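PDB 3I0P: malate dehydrogenase from Entamoeba histolytica, which probably catalyses the NAD-dependent interconversion of malate and oxaloacetate. Local coordinates for residues D43-D48 with F124-Y129; P159-N164 with N265-I270; S187-F192 with A230-L235. All coordinates share one frame; numbering follows the deposited sequence.

Contact 1. Residues D43-D48 with F124-Y129; sequences DLRGMD and FGIAGY. With NAD (nicotinamide-adenine-dinucleotide), chain B.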
loop_
_atom_site.group_PDB
_atom_site.type_symbol
_atom_site.label_atom_id
_atom_site.label_comp_id
_atom_site.label_asym_id
_atom_site.label_seq_id
_atom_site.Cartn_x
_atom_site.Cartn_y
_atom_site.Cartn_z
ATOM N N ASP A 43 -19.264 -7.653 -11.857
ATOM C CA ASP A 43 -20.499 -7.004 -12.319
ATOM C C ASP A 43 -21.399 -6.605 -11.137
ATOM O O ASP A 43 -22.020 -5.545 -11.160
ATOM C CB ASP A 43 -21.275 -7.886 -13.317
ATOM C CG ASP A 43 -20.503 -8.150 -14.607
ATOM O OD1 ASP A 43 -19.957 -7.204 -15.214
ATOM O OD2 ASP A 43 -20.454 -9.322 -15.029
ATOM N N LEU A 44 -21.463 -7.459 -10.113
ATOM C CA LEU A 44 -22.195 -7.143 -8.898
ATOM C C LEU A 44 -21.660 -5.879 -8.246
ATOM O O LEU A 44 -22.429 -5.072 -7.733
ATOM C CB LEU A 44 -22.151 -8.301 -7.905
ATOM C CG LEU A 44 -23.243 -9.349 -8.091
ATOM C CD1 LEU A 44 -22.904 -10.640 -7.328
ATOM C CD2 LEU A 44 -24.620 -8.822 -7.710
ATOM N N ARG A 45 -20.345 -5.701 -8.279
ATOM C CA ARG A 45 -19.722 -4.620 -7.527
ATOM C C ARG A 45 -19.616 -3.328 -8.335
ATOM O O ARG A 45 -19.299 -2.277 -7.783
ATOM C CB ARG A 45 -18.354 -5.047 -6.997
ATOM C CG ARG A 45 -18.408 -6.172 -5.990
ATOM C CD ARG A 45 -17.018 -6.555 -5.470
ATOM N NE ARG A 45 -16.448 -5.508 -4.622
ATOM C CZ ARG A 45 -16.788 -5.285 -3.350
ATOM N NH1 ARG A 45 -17.700 -6.036 -2.755
ATOM N NH2 ARG A 45 -16.202 -4.313 -2.666
ATOM N N GLY A 46 -19.879 -3.404 -9.633
ATOM C CA GLY A 46 -19.841 -2.217 -10.473
ATOM C C GLY A 46 -18.519 -1.995 -11.171
ATOM O O GLY A 46 -18.274 -0.923 -11.701
ATOM N N MET A 47 -17.666 -3.013 -11.184
ATOM C CA MET A 47 -16.415 -2.958 -11.937
ATOM C C MET A 47 -16.717 -3.438 -13.348
ATOM O O MET A 47 -16.361 -4.547 -13.729
ATOM C CB MET A 47 -15.338 -3.849 -11.294
ATOM C CG MET A 47 -15.030 -3.566 -9.836
ATOM S SD MET A 47 -14.499 -1.864 -9.631
ATOM C CE MET A 47 -14.093 -1.841 -7.868
ATOM N N ASP A 48 -17.381 -2.598 -14.121
ATOM C CA ASP A 48 -18.001 -3.036 -15.375
ATOM C C ASP A 48 -16.998 -3.446 -16.464
ATOM O O ASP A 48 -17.376 -4.013 -17.493
ATOM C CB ASP A 48 -19.014 -1.984 -15.853
ATOM C CG ASP A 48 -20.145 -1.779 -14.843
ATOM O OD1 ASP A 48 -20.680 -2.789 -14.348
ATOM O OD2 ASP A 48 -20.485 -0.620 -14.528
ATOM N N PHE A 124 -6.829 -12.391 -13.641
ATOM C CA PHE A 124 -7.601 -12.895 -12.513
ATOM C C PHE A 124 -8.767 -11.994 -12.112
ATOM O O PHE A 124 -9.310 -12.121 -11.014
ATOM C CB PHE A 124 -6.668 -13.304 -11.342
ATOM C CG PHE A 124 -6.257 -12.182 -10.411
ATOM C CD1 PHE A 124 -5.535 -12.481 -9.267
ATOM C CD2 PHE A 124 -6.597 -10.853 -10.654
ATOM C CE1 PHE A 124 -5.146 -11.479 -8.374
ATOM C CE2 PHE A 124 -6.232 -9.843 -9.759
ATOM C CZ PHE A 124 -5.496 -10.156 -8.618
ATOM N N GLY A 125 -9.163 -11.107 -13.023
ATOM C CA GLY A 125 -10.308 -10.231 -12.812
ATOM C C GLY A 125 -10.051 -9.224 -11.714
ATOM O O GLY A 125 -8.967 -8.651 -11.627
ATOM N N ILE A 126 -11.042 -9.006 -10.859
ATOM C CA ILE A 126 -10.897 -8.007 -9.803
ATOM C C ILE A 126 -10.065 -8.479 -8.607
ATOM O O ILE A 126 -10.313 -9.552 -8.046
ATOM C CB ILE A 126 -12.260 -7.425 -9.344
ATOM C CG1 ILE A 126 -13.258 -8.534 -8.981
ATOM C CG2 ILE A 126 -12.810 -6.516 -10.409
ATOM C CD1 ILE A 126 -14.362 -8.048 -8.056
ATOM N N ALA A 127 -9.076 -7.680 -8.218
ATOM C CA ALA A 127 -8.222 -8.066 -7.093
ATOM C C ALA A 127 -9.067 -8.210 -5.831
ATOM O O ALA A 127 -8.868 -9.134 -5.033
ATOM C CB ALA A 127 -7.091 -7.065 -6.888
ATOM N N GLY A 128 -10.034 -7.305 -5.688
ATOM C CA GLY A 128 -10.921 -7.254 -4.534
ATOM C C GLY A 128 -11.611 -8.556 -4.212
ATOM O O GLY A 128 -11.970 -8.783 -3.060
ATOM N N TYR A 129 -11.790 -9.420 -5.209
ATOM C CA TYR A 129 -12.537 -10.666 -5.013
ATOM C C TYR A 129 -11.834 -11.566 -4.013
ATOM O O TYR A 129 -12.456 -12.112 -3.108
ATOM C CB TYR A 129 -12.738 -11.415 -6.338
ATOM C CG TYR A 129 -13.435 -12.756 -6.182
ATOM C CD1 TYR A 129 -14.820 -12.829 -6.030
ATOM C CD2 TYR A 129 -12.708 -13.953 -6.165
ATOM C CE1 TYR A 129 -15.473 -14.053 -5.876
ATOM C CE2 TYR A 129 -13.349 -15.188 -6.005
ATOM C CZ TYR A 129 -14.731 -15.225 -5.871
ATOM O OH TYR A 129 -15.386 -16.429 -5.726
HETATM P PA NAD B . -11.044 2.931 -8.532
HETATM O O1A NAD B . -12.411 2.677 -9.119
HETATM O O2A NAD B . -10.351 4.212 -8.867
HETATM O O5B NAD B . -11.211 2.810 -6.937
HETATM C C5B NAD B . -11.874 1.666 -6.369
HETATM C C4B NAD B . -11.639 1.543 -4.857
HETATM O O4B NAD B . -11.649 2.821 -4.207
HETATM C C3B NAD B . -12.724 0.743 -4.166
HETATM O O3B NAD B . -12.142 0.075 -3.034
HETATM C C2B NAD B . -13.709 1.794 -3.704
HETATM O O2B NAD B . -14.460 1.351 -2.573
HETATM C C1B NAD B . -12.781 2.932 -3.331
HETATM N N9A NAD B . -13.379 4.294 -3.444
HETATM C C8A NAD B . -13.830 4.892 -4.557
HETATM N N7A NAD B . -14.258 6.130 -4.231
HETATM C C5A NAD B . -14.063 6.308 -2.904
HETATM C C6A NAD B . -14.299 7.356 -2.007
HETATM N N6A NAD B . -14.852 8.522 -2.421
HETATM N N1A NAD B . -13.982 7.204 -0.699
HETATM C C2A NAD B . -13.440 6.062 -0.254
HETATM N N3A NAD B . -13.198 5.045 -1.093
HETATM C C4A NAD B . -13.503 5.144 -2.418
HETATM O O3 NAD B . -10.046 1.679 -8.822
HETATM P PN NAD B . -9.397 1.202 -10.237
HETATM O O1N NAD B . -7.903 1.393 -10.128
HETATM O O2N NAD B . -10.162 1.792 -11.396
HETATM O O5D NAD B . -9.676 -0.376 -10.261
HETATM C C5D NAD B . -10.951 -0.893 -10.650
HETATM C C4D NAD B . -10.902 -2.417 -10.741
HETATM O O4D NAD B . -9.990 -2.828 -11.764
HETATM C C3D NAD B . -10.414 -3.057 -9.448
HETATM O O3D NAD B . -11.402 -4.008 -9.028
HETATM C C2D NAD B . -9.073 -3.704 -9.794
HETATM O O2D NAD B . -8.795 -4.953 -9.137
HETATM C C1D NAD B . -9.218 -3.934 -11.281
HETATM N N1N NAD B . -7.923 -4.056 -11.947
HETATM C C2N NAD B . -7.493 -5.292 -12.283
HETATM C C3N NAD B . -6.261 -5.458 -12.923
HETATM C C7N NAD B . -5.764 -6.825 -13.303
HETATM O O7N NAD B . -4.681 -6.925 -13.866
HETATM N N7N NAD B . -6.508 -7.892 -13.022
HETATM C C4N NAD B . -5.486 -4.331 -13.209
HETATM C C5N NAD B . -5.952 -3.064 -12.841
HETATM C C6N NAD B . -7.188 -2.954 -12.207
#
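M47 and I126 meet with their side chains nearly perpendicular, M47 CG lying 3.7 Å from I126 CG2. A bend at chi2 (-58°) turns the thioether of M47 toward NAD, where M47 CE comes 3.6 Å from the ribose hydroxyl NAD O3D. The same hydroxyl is bordered by the isoleucine, whose methyl I126 CG2 is 3.2 Å from NAD O3D, so methionine and isoleucine pack against each other and against one ribose oxygen. The other branch of I126 serves a second neighbour: its tip, I126 CD1, lies 4.0 Å from R45 CD, and the two chains run at a slant to each other. R45 thus adds the aliphatic part of its chain, with the guanidinium carried further on. Both partners of I126 sit where helix 29-45 ends in a Schellman motif; G46, with positive phi, is the C' residue, and M47 N bonds back across the turn to A42 O. In 124-129 the backbone on either side of I126 bonds the cofactor directly. G125 O accepts a hydrogen bond from the carboxamide nitrogen NAD N7N at 2.9 Å, with an N-H...O angle of 148°. A127 N donates to the ribose oxygen NAD O2D at 2.9 Å and a straighter 164°. D181 and E330 of the same chain also hydrogen-bond NAD.

Contact 2. Residues P159-N164 with N265-I270; sequences PILGTN and NFLNHI. With NAD (nicotinamide-adenine-dinucleotide), chain B.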
loop_
_atom_site.group_PDB
_atom_site.type_symbol
_atom_site.label_atom_id
_atom_site.label_comp_id
_atom_site.label_asym_id
_atom_site.label_seq_id
_atom_site.Cartn_x
_atom_site.Cartn_y
_atom_site.Cartn_z
ATOM N N PRO A 159 6.153 2.961 -21.114
ATOM C CA PRO A 159 5.434 1.995 -20.273
ATOM C C PRO A 159 6.335 0.828 -19.867
ATOM O O PRO A 159 6.948 0.193 -20.738
ATOM C CB PRO A 159 4.308 1.495 -21.184
ATOM C CG PRO A 159 4.788 1.755 -22.567
ATOM C CD PRO A 159 5.605 3.011 -22.482
ATOM N N ILE A 160 6.408 0.551 -18.562
ATOM C CA ILE A 160 7.235 -0.543 -18.036
ATOM C C ILE A 160 6.530 -1.399 -16.954
ATOM O O ILE A 160 6.745 -2.615 -16.867
ATOM C CB ILE A 160 8.618 -0.019 -17.532
ATOM C CG1 ILE A 160 9.591 -1.176 -17.250
ATOM C CG2 ILE A 160 8.450 0.924 -16.328
ATOM C CD1 ILE A 160 9.939 -2.016 -18.473
ATOM N N LEU A 161 5.688 -0.759 -16.147
ATOM C CA LEU A 161 5.006 -1.430 -15.045
ATOM C C LEU A 161 3.547 -1.677 -15.395
ATOM O O LEU A 161 2.921 -0.863 -16.080
ATOM C CB LEU A 161 5.077 -0.571 -13.777
ATOM C CG LEU A 161 6.318 -0.653 -12.898
ATOM C CD1 LEU A 161 6.534 0.663 -12.155
ATOM C CD2 LEU A 161 6.193 -1.810 -11.929
ATOM N N GLY A 162 3.003 -2.787 -14.908
ATOM C CA GLY A 162 1.574 -3.033 -15.033
ATOM C C GLY A 162 0.794 -2.019 -14.212
ATOM O O GLY A 162 1.383 -1.205 -13.495
ATOM N N THR A 163 -0.528 -2.046 -14.332
ATOM C CA THR A 163 -1.373 -1.219 -13.491
ATOM C C THR A 163 -1.372 -1.781 -12.066
ATOM O O THR A 163 -1.819 -1.121 -11.123
ATOM C CB THR A 163 -2.794 -1.140 -14.043
ATOM O OG1 THR A 163 -3.205 -2.444 -14.481
ATOM C CG2 THR A 163 -2.845 -0.192 -15.230
ATOM N N ASN A 164 -0.881 -3.012 -11.934
ATOM C CA ASN A 164 -0.523 -3.616 -10.658
ATOM C C ASN A 164 -1.449 -3.273 -9.497
ATOM O O ASN A 164 -1.080 -2.505 -8.604
ATOM C CB ASN A 164 0.932 -3.269 -10.334
ATOM C CG ASN A 164 1.906 -3.943 -11.286
ATOM O OD1 ASN A 164 1.492 -4.554 -12.274
ATOM N ND2 ASN A 164 3.203 -3.851 -10.986
ATOM N N ASN A 265 6.981 -14.090 -14.813
ATOM C CA ASN A 265 7.349 -12.984 -15.691
ATOM C C ASN A 265 7.103 -11.645 -15.003
ATOM O O ASN A 265 6.105 -11.469 -14.287
ATOM C CB ASN A 265 6.558 -13.038 -16.998
ATOM C CG ASN A 265 6.793 -14.321 -17.776
ATOM O OD1 ASN A 265 7.904 -14.859 -17.803
ATOM N ND2 ASN A 265 5.745 -14.824 -18.407
ATOM N N PHE A 266 8.018 -10.707 -15.214
ATOM C CA PHE A 266 7.895 -9.372 -14.630
ATOM C C PHE A 266 8.092 -8.296 -15.688
ATOM O O PHE A 266 8.816 -8.510 -16.670
ATOM C CB PHE A 266 8.883 -9.183 -13.464
ATOM C CG PHE A 266 10.303 -9.510 -13.817
ATOM C CD1 PHE A 266 10.803 -10.799 -13.627
ATOM C CD2 PHE A 266 11.146 -8.538 -14.349
ATOM C CE1 PHE A 266 12.129 -11.110 -13.964
ATOM C CE2 PHE A 266 12.467 -8.842 -14.681
ATOM C CZ PHE A 266 12.955 -10.128 -14.489
ATOM N N LEU A 267 7.433 -7.152 -15.488
ATOM C CA LEU A 267 7.594 -5.981 -16.355
ATOM C C LEU A 267 7.428 -6.319 -17.847
ATOM O O LEU A 267 6.521 -7.056 -18.217
ATOM C CB LEU A 267 8.946 -5.295 -16.078
ATOM C CG LEU A 267 9.291 -4.954 -14.621
ATOM C CD1 LEU A 267 10.777 -4.695 -14.450
ATOM C CD2 LEU A 267 8.483 -3.790 -14.071
ATOM N N ASN A 268 8.314 -5.781 -18.684
ATOM C CA ASN A 268 8.328 -6.024 -20.135
ATOM C C ASN A 268 8.300 -7.501 -20.568
ATOM O O ASN A 268 7.878 -7.800 -21.678
ATOM C CB ASN A 268 9.516 -5.299 -20.794
ATOM C CG ASN A 268 10.880 -5.841 -20.328
ATOM O OD1 ASN A 268 11.154 -5.947 -19.125
ATOM N ND2 ASN A 268 11.739 -6.176 -21.285
ATOM N N HIS A 269 8.742 -8.414 -19.701
ATOM C CA HIS A 269 8.768 -9.844 -20.041
ATOM C C HIS A 269 7.386 -10.461 -20.222
ATOM O O HIS A 269 7.249 -11.464 -20.907
ATOM C CB HIS A 269 9.561 -10.651 -19.017
ATOM C CG HIS A 269 10.991 -10.227 -18.893
ATOM N ND1 HIS A 269 12.002 -10.779 -19.651
ATOM C CD2 HIS A 269 11.580 -9.302 -18.096
ATOM C CE1 HIS A 269 13.152 -10.216 -19.323
ATOM N NE2 HIS A 269 12.923 -9.318 -18.381
ATOM N N ILE A 270 6.361 -9.882 -19.607
ATOM C CA ILE A 270 5.010 -10.411 -19.778
ATOM C C ILE A 270 4.609 -10.368 -21.265
ATOM O O ILE A 270 4.301 -11.409 -21.853
ATOM C CB ILE A 270 3.963 -9.711 -18.859
ATOM C CG1 ILE A 270 4.276 -9.991 -17.385
ATOM C CG2 ILE A 270 2.558 -10.206 -19.187
ATOM C CD1 ILE A 270 3.654 -9.032 -16.392
HETATM P PA NAD B . -11.044 2.931 -8.532
HETATM O O1A NAD B . -12.411 2.677 -9.119
HETATM O O2A NAD B . -10.351 4.212 -8.867
HETATM O O5B NAD B . -11.211 2.810 -6.937
HETATM C C5B NAD B . -11.874 1.666 -6.369
HETATM C C4B NAD B . -11.639 1.543 -4.857
HETATM O O4B NAD B . -11.649 2.821 -4.207
HETATM C C3B NAD B . -12.724 0.743 -4.166
HETATM O O3B NAD B . -12.142 0.075 -3.034
HETATM C C2B NAD B . -13.709 1.794 -3.704
HETATM O O2B NAD B . -14.460 1.351 -2.573
HETATM C C1B NAD B . -12.781 2.932 -3.331
HETATM N N9A NAD B . -13.379 4.294 -3.444
HETATM C C8A NAD B . -13.830 4.892 -4.557
HETATM N N7A NAD B . -14.258 6.130 -4.231
HETATM C C5A NAD B . -14.063 6.308 -2.904
HETATM C C6A NAD B . -14.299 7.356 -2.007
HETATM N N6A NAD B . -14.852 8.522 -2.421
HETATM N N1A NAD B . -13.982 7.204 -0.699
HETATM C C2A NAD B . -13.440 6.062 -0.254
HETATM N N3A NAD B . -13.198 5.045 -1.093
HETATM C C4A NAD B . -13.503 5.144 -2.418
HETATM O O3 NAD B . -10.046 1.679 -8.822
HETATM P PN NAD B . -9.397 1.202 -10.237
HETATM O O1N NAD B . -7.903 1.393 -10.128
HETATM O O2N NAD B . -10.162 1.792 -11.396
HETATM O O5D NAD B . -9.676 -0.376 -10.261
HETATM C C5D NAD B . -10.951 -0.893 -10.650
HETATM C C4D NAD B . -10.902 -2.417 -10.741
HETATM O O4D NAD B . -9.990 -2.828 -11.764
HETATM C C3D NAD B . -10.414 -3.057 -9.448
HETATM O O3D NAD B . -11.402 -4.008 -9.028
HETATM C C2D NAD B . -9.073 -3.704 -9.794
HETATM O O2D NAD B . -8.795 -4.953 -9.137
HETATM C C1D NAD B . -9.218 -3.934 -11.281
HETATM N N1N NAD B . -7.923 -4.056 -11.947
HETATM C C2N NAD B . -7.493 -5.292 -12.283
HETATM C C3N NAD B . -6.261 -5.458 -12.923
HETATM C C7N NAD B . -5.764 -6.825 -13.303
HETATM O O7N NAD B . -4.681 -6.925 -13.866
HETATM N N7N NAD B . -6.508 -7.892 -13.022
HETATM C C4N NAD B . -5.486 -4.331 -13.209
HETATM C C5N NAD B . -5.952 -3.064 -12.841
HETATM C C6N NAD B . -7.188 -2.954 -12.207
#
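A classic beta bulge, formed by I160 and L161 opposite V151, meets a type II' turn running from F266 to H269. L267 occupies position i+1 of that turn, as its backbone angles (phi 51°, psi -136°) fit. I160 O lies 3.5 Å from L267 CA in a weak, strongly bent CA-H...O contact; the same carbonyl is hydrogen-bonded by S149 OG. The side chains of L161 and L267 run alongside each other, ends in the same direction, with L161 CD2 3.7 Å from L267 CD2. I160, its CG1 anti to the backbone N (chi1 -168°), extends CD1 alongside N268, so that I160 CD1 is 4.0 Å from N268 CB. The amide end of N268 turns to E272, so N268 gives the contact its CB while ND2 bonds to that glutamate. T310 of the second subunit packs on L267 and N268, and L311 of that subunit on I160, placing the contact at the dimer interface. Further along 159-164, T163 OG1 lies 3.2 Å from NAD C4N, the nicotinamide carbon that takes up hydride in NAD-dependent dehydrogenases. The F266-H269 turn closes with H269 N bonded to F266 O, the backbone bond characteristic of a beta turn, here leading into helix 269-277.

Contact 3. Residues S187-F192 with A230-L235; sequences SPTGRF and AYLHPL. With NAD (nicotinamide-adenine-dinucleotide), chain B.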
loop_
_atom_site.group_PDB
_atom_site.type_symbol
_atom_site.label_atom_id
_atom_site.label_comp_id
_atom_site.label_asym_id
_atom_site.label_seq_id
_atom_site.Cartn_x
_atom_site.Cartn_y
_atom_site.Cartn_z
ATOM N N SER A 187 -5.306 5.456 -13.059
ATOM C CA SER A 187 -6.301 4.747 -13.851
ATOM C C SER A 187 -5.765 3.412 -14.377
ATOM O O SER A 187 -4.563 3.284 -14.644
ATOM C CB SER A 187 -6.763 5.625 -15.021
ATOM O OG SER A 187 -7.550 4.897 -15.949
ATOM N N PRO A 188 -6.654 2.401 -14.487
ATOM C CA PRO A 188 -6.380 1.185 -15.269
ATOM C C PRO A 188 -6.672 1.382 -16.769
ATOM O O PRO A 188 -7.307 2.368 -17.155
ATOM C CB PRO A 188 -7.335 0.153 -14.655
ATOM C CG PRO A 188 -8.450 0.958 -14.103
ATOM C CD PRO A 188 -7.853 2.246 -13.638
ATOM N N THR A 189 -6.195 0.462 -17.606
ATOM C CA THR A 189 -6.422 0.552 -19.055
ATOM C C THR A 189 -7.909 0.375 -19.396
ATOM O O THR A 189 -8.418 1.011 -20.318
ATOM C CB THR A 189 -5.620 -0.503 -19.832
ATOM O OG1 THR A 189 -6.083 -1.806 -19.465
ATOM C CG2 THR A 189 -4.139 -0.395 -19.538
ATOM N N GLY A 190 -8.596 -0.483 -18.641
ATOM C CA GLY A 190 -10.016 -0.760 -18.841
ATOM C C GLY A 190 -10.930 0.448 -18.762
ATOM O O GLY A 190 -11.956 0.499 -19.443
ATOM N N ARG A 191 -10.564 1.423 -17.932
ATOM C CA ARG A 191 -11.305 2.680 -17.845
ATOM C C ARG A 191 -11.193 3.456 -19.167
ATOM O O ARG A 191 -12.120 4.164 -19.568
ATOM C CB ARG A 191 -10.806 3.525 -16.669
ATOM C CG ARG A 191 -11.801 4.560 -16.167
ATOM C CD ARG A 191 -11.178 5.487 -15.136
ATOM N NE ARG A 191 -10.685 4.772 -13.958
ATOM C CZ ARG A 191 -10.087 5.346 -12.914
ATOM N NH1 ARG A 191 -9.892 6.662 -12.879
ATOM N NH2 ARG A 191 -9.682 4.598 -11.893
ATOM N N PHE A 192 -10.054 3.305 -19.841
ATOM C CA PHE A 192 -9.840 3.903 -21.155
ATOM C C PHE A 192 -10.716 3.245 -22.240
ATOM O O PHE A 192 -11.347 3.945 -23.030
ATOM C CB PHE A 192 -8.347 3.892 -21.523
ATOM C CG PHE A 192 -7.569 5.057 -20.952
ATOM C CD1 PHE A 192 -7.300 5.140 -19.591
ATOM C CD2 PHE A 192 -7.105 6.068 -21.783
ATOM C CE1 PHE A 192 -6.590 6.222 -19.068
ATOM C CE2 PHE A 192 -6.393 7.151 -21.271
ATOM C CZ PHE A 192 -6.135 7.226 -19.911
ATOM N N ALA A 230 3.158 5.473 -25.557
ATOM C CA ALA A 230 2.305 6.155 -24.571
ATOM C C ALA A 230 2.303 5.356 -23.273
ATOM O O ALA A 230 2.713 4.191 -23.257
ATOM C CB ALA A 230 0.889 6.323 -25.087
ATOM N N TYR A 231 1.836 5.975 -22.190
ATOM C CA TYR A 231 1.878 5.340 -20.874
ATOM C C TYR A 231 0.930 5.979 -19.857
ATOM O O TYR A 231 0.569 7.155 -19.983
ATOM C CB TYR A 231 3.315 5.350 -20.335
ATOM C CG TYR A 231 3.966 6.715 -20.352
ATOM C CD1 TYR A 231 3.669 7.667 -19.367
ATOM C CD2 TYR A 231 4.872 7.063 -21.350
ATOM C CE1 TYR A 231 4.259 8.922 -19.377
ATOM C CE2 TYR A 231 5.466 8.323 -21.371
ATOM C CZ TYR A 231 5.158 9.246 -20.379
ATOM O OH TYR A 231 5.745 10.492 -20.386
ATOM N N LEU A 232 0.522 5.185 -18.865
ATOM C CA LEU A 232 -0.248 5.665 -17.710
ATOM C C LEU A 232 0.683 6.169 -16.596
ATOM O O LEU A 232 1.825 5.717 -16.475
ATOM C CB LEU A 232 -1.116 4.539 -17.158
ATOM C CG LEU A 232 -2.314 4.033 -17.959
ATOM C CD1 LEU A 232 -2.527 2.568 -17.689
ATOM C CD2 LEU A 232 -3.554 4.813 -17.610
ATOM N N HIS A 233 0.192 7.106 -15.789
ATOM C CA HIS A 233 0.951 7.603 -14.628
ATOM C C HIS A 233 0.627 6.810 -13.371
ATOM O O HIS A 233 -0.496 6.320 -13.220
ATOM C CB HIS A 233 0.674 9.087 -14.377
ATOM C CG HIS A 233 1.096 9.974 -15.506
ATOM N ND1 HIS A 233 2.419 10.165 -15.847
ATOM C CD2 HIS A 233 0.369 10.706 -16.383
ATOM C CE1 HIS A 233 2.487 10.984 -16.881
ATOM N NE2 HIS A 233 1.259 11.327 -17.224
ATOM N N PRO A 234 1.603 6.687 -12.456
ATOM C CA PRO A 234 1.310 6.077 -11.160
ATOM C C PRO A 234 0.402 6.976 -10.323
ATOM O O PRO A 234 0.267 8.168 -10.620
ATOM C CB PRO A 234 2.691 5.987 -10.493
ATOM C CG PRO A 234 3.694 6.274 -11.573
ATOM C CD PRO A 234 2.997 7.147 -12.544
ATOM N N LEU A 235 -0.222 6.413 -9.292
ATOM C CA LEU A 235 -0.862 7.243 -8.268
ATOM C C LEU A 235 0.147 8.298 -7.750
ATOM O O LEU A 235 1.259 7.968 -7.320
ATOM C CB LEU A 235 -1.435 6.381 -7.139
ATOM C CG LEU A 235 -2.019 7.051 -5.891
ATOM C CD1 LEU A 235 -3.264 7.878 -6.203
ATOM C CD2 LEU A 235 -2.314 6.013 -4.814
HETATM P PA NAD B . -11.044 2.931 -8.532
HETATM O O1A NAD B . -12.411 2.677 -9.119
HETATM O O2A NAD B . -10.351 4.212 -8.867
HETATM O O5B NAD B . -11.211 2.810 -6.937
HETATM C C5B NAD B . -11.874 1.666 -6.369
HETATM C C4B NAD B . -11.639 1.543 -4.857
HETATM O O4B NAD B . -11.649 2.821 -4.207
HETATM C C3B NAD B . -12.724 0.743 -4.166
HETATM O O3B NAD B . -12.142 0.075 -3.034
HETATM C C2B NAD B . -13.709 1.794 -3.704
HETATM O O2B NAD B . -14.460 1.351 -2.573
HETATM C C1B NAD B . -12.781 2.932 -3.331
HETATM N N9A NAD B . -13.379 4.294 -3.444
HETATM C C8A NAD B . -13.830 4.892 -4.557
HETATM N N7A NAD B . -14.258 6.130 -4.231
HETATM C C5A NAD B . -14.063 6.308 -2.904
HETATM C C6A NAD B . -14.299 7.356 -2.007
HETATM N N6A NAD B . -14.852 8.522 -2.421
HETATM N N1A NAD B . -13.982 7.204 -0.699
HETATM C C2A NAD B . -13.440 6.062 -0.254
HETATM N N3A NAD B . -13.198 5.045 -1.093
HETATM C C4A NAD B . -13.503 5.144 -2.418
HETATM O O3 NAD B . -10.046 1.679 -8.822
HETATM P PN NAD B . -9.397 1.202 -10.237
HETATM O O1N NAD B . -7.903 1.393 -10.128
HETATM O O2N NAD B . -10.162 1.792 -11.396
HETATM O O5D NAD B . -9.676 -0.376 -10.261
HETATM C C5D NAD B . -10.951 -0.893 -10.650
HETATM C C4D NAD B . -10.902 -2.417 -10.741
HETATM O O4D NAD B . -9.990 -2.828 -11.764
HETATM C C3D NAD B . -10.414 -3.057 -9.448
HETATM O O3D NAD B . -11.402 -4.008 -9.028
HETATM C C2D NAD B . -9.073 -3.704 -9.794
HETATM O O2D NAD B . -8.795 -4.953 -9.137
HETATM C C1D NAD B . -9.218 -3.934 -11.281
HETATM N N1N NAD B . -7.923 -4.056 -11.947
HETATM C C2N NAD B . -7.493 -5.292 -12.283
HETATM C C3N NAD B . -6.261 -5.458 -12.923
HETATM C C7N NAD B . -5.764 -6.825 -13.303
HETATM O O7N NAD B . -4.681 -6.925 -13.866
HETATM N N7N NAD B . -6.508 -7.892 -13.022
HETATM C C4N NAD B . -5.486 -4.331 -13.209
HETATM C C5N NAD B . -5.952 -3.064 -12.841
HETATM C C6N NAD B . -7.188 -2.954 -12.207
HETATM O O HOH W 1 -3.134 6.379 -14.435
#
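L232 places CG anti to its carbonyl carbon (chi1 -70°), and F192 does the same with its ring (chi1 -84°), which brings the leucine methyls and the ring carbon CE1 together. F192 CE1 lies 3.7 Å from L232 CD2, which approaches the ring obliquely; the two side chains are antiparallel, one passing the other. The second methyl, L232 CD1, reaches T189 CG2 at 3.8 Å, and here the chains stand nearly perpendicular. L232 therefore divides its two methyls between T189 and F192, with S187 O near both. F192 also packs against P218, L221 and L222, so the apolar contact joins strand 230-232 to helices 189-197 and 218-224.

A single water makes the polar link between 187-192 and 230-235. It accepts from S187 N at 2.7 Å, and at 2.9 Å from H233 O, just after strand 230-232, it can donate to that carbonyl, one of several acceptors competing for its protons. Within 187-192, S187 OG donates to P188 O at 2.8 Å, from somewhat off the carbonyl plane; S187 OG itself lies at the edge of the F192 ring, in its plane.

R191 faces the cofactor instead. R191 NH2 donates to the phosphate oxygen NAD O2N at 2.9 Å, a fairly straight bond of 163°, with the phosphate at the guanidinium edge. R191 NH2 is also 3.1 Å from NAD O2A, on the other phosphate. S187 CA covers one guanidinium face, and W206 engages the group in a cation-pi contact. P188 CD lies 3.3 Å from NAD O2N. The chemistry thus divides: hydrocarbon and one water join 187-192 to 230-235, while the arginine's positive charge probably offsets the negative charge of the pyrophosphate.

How the contacts relate
Contact 1, joining the end of helix 29-45 to the region of helix 127-136, closes first along the chain. Contact 2, a loop against the approach to helix 269-277, opens afterwards, and contact 3, between the region of helix 189-197 and strand 230-232, is nested in the loop that contact 2 closes. The centre of contact 1 lies about 21 Å from that of contact 2 and about 17 Å from that of contact 3, its nearest atoms about 7 Å from either. Contacts 2 and 3, with centres about 13 Å apart, touch through T163 and L232, and both reach the second subunit. All three border NAD, so the cofactor site is assembled from distant parts of the sequence.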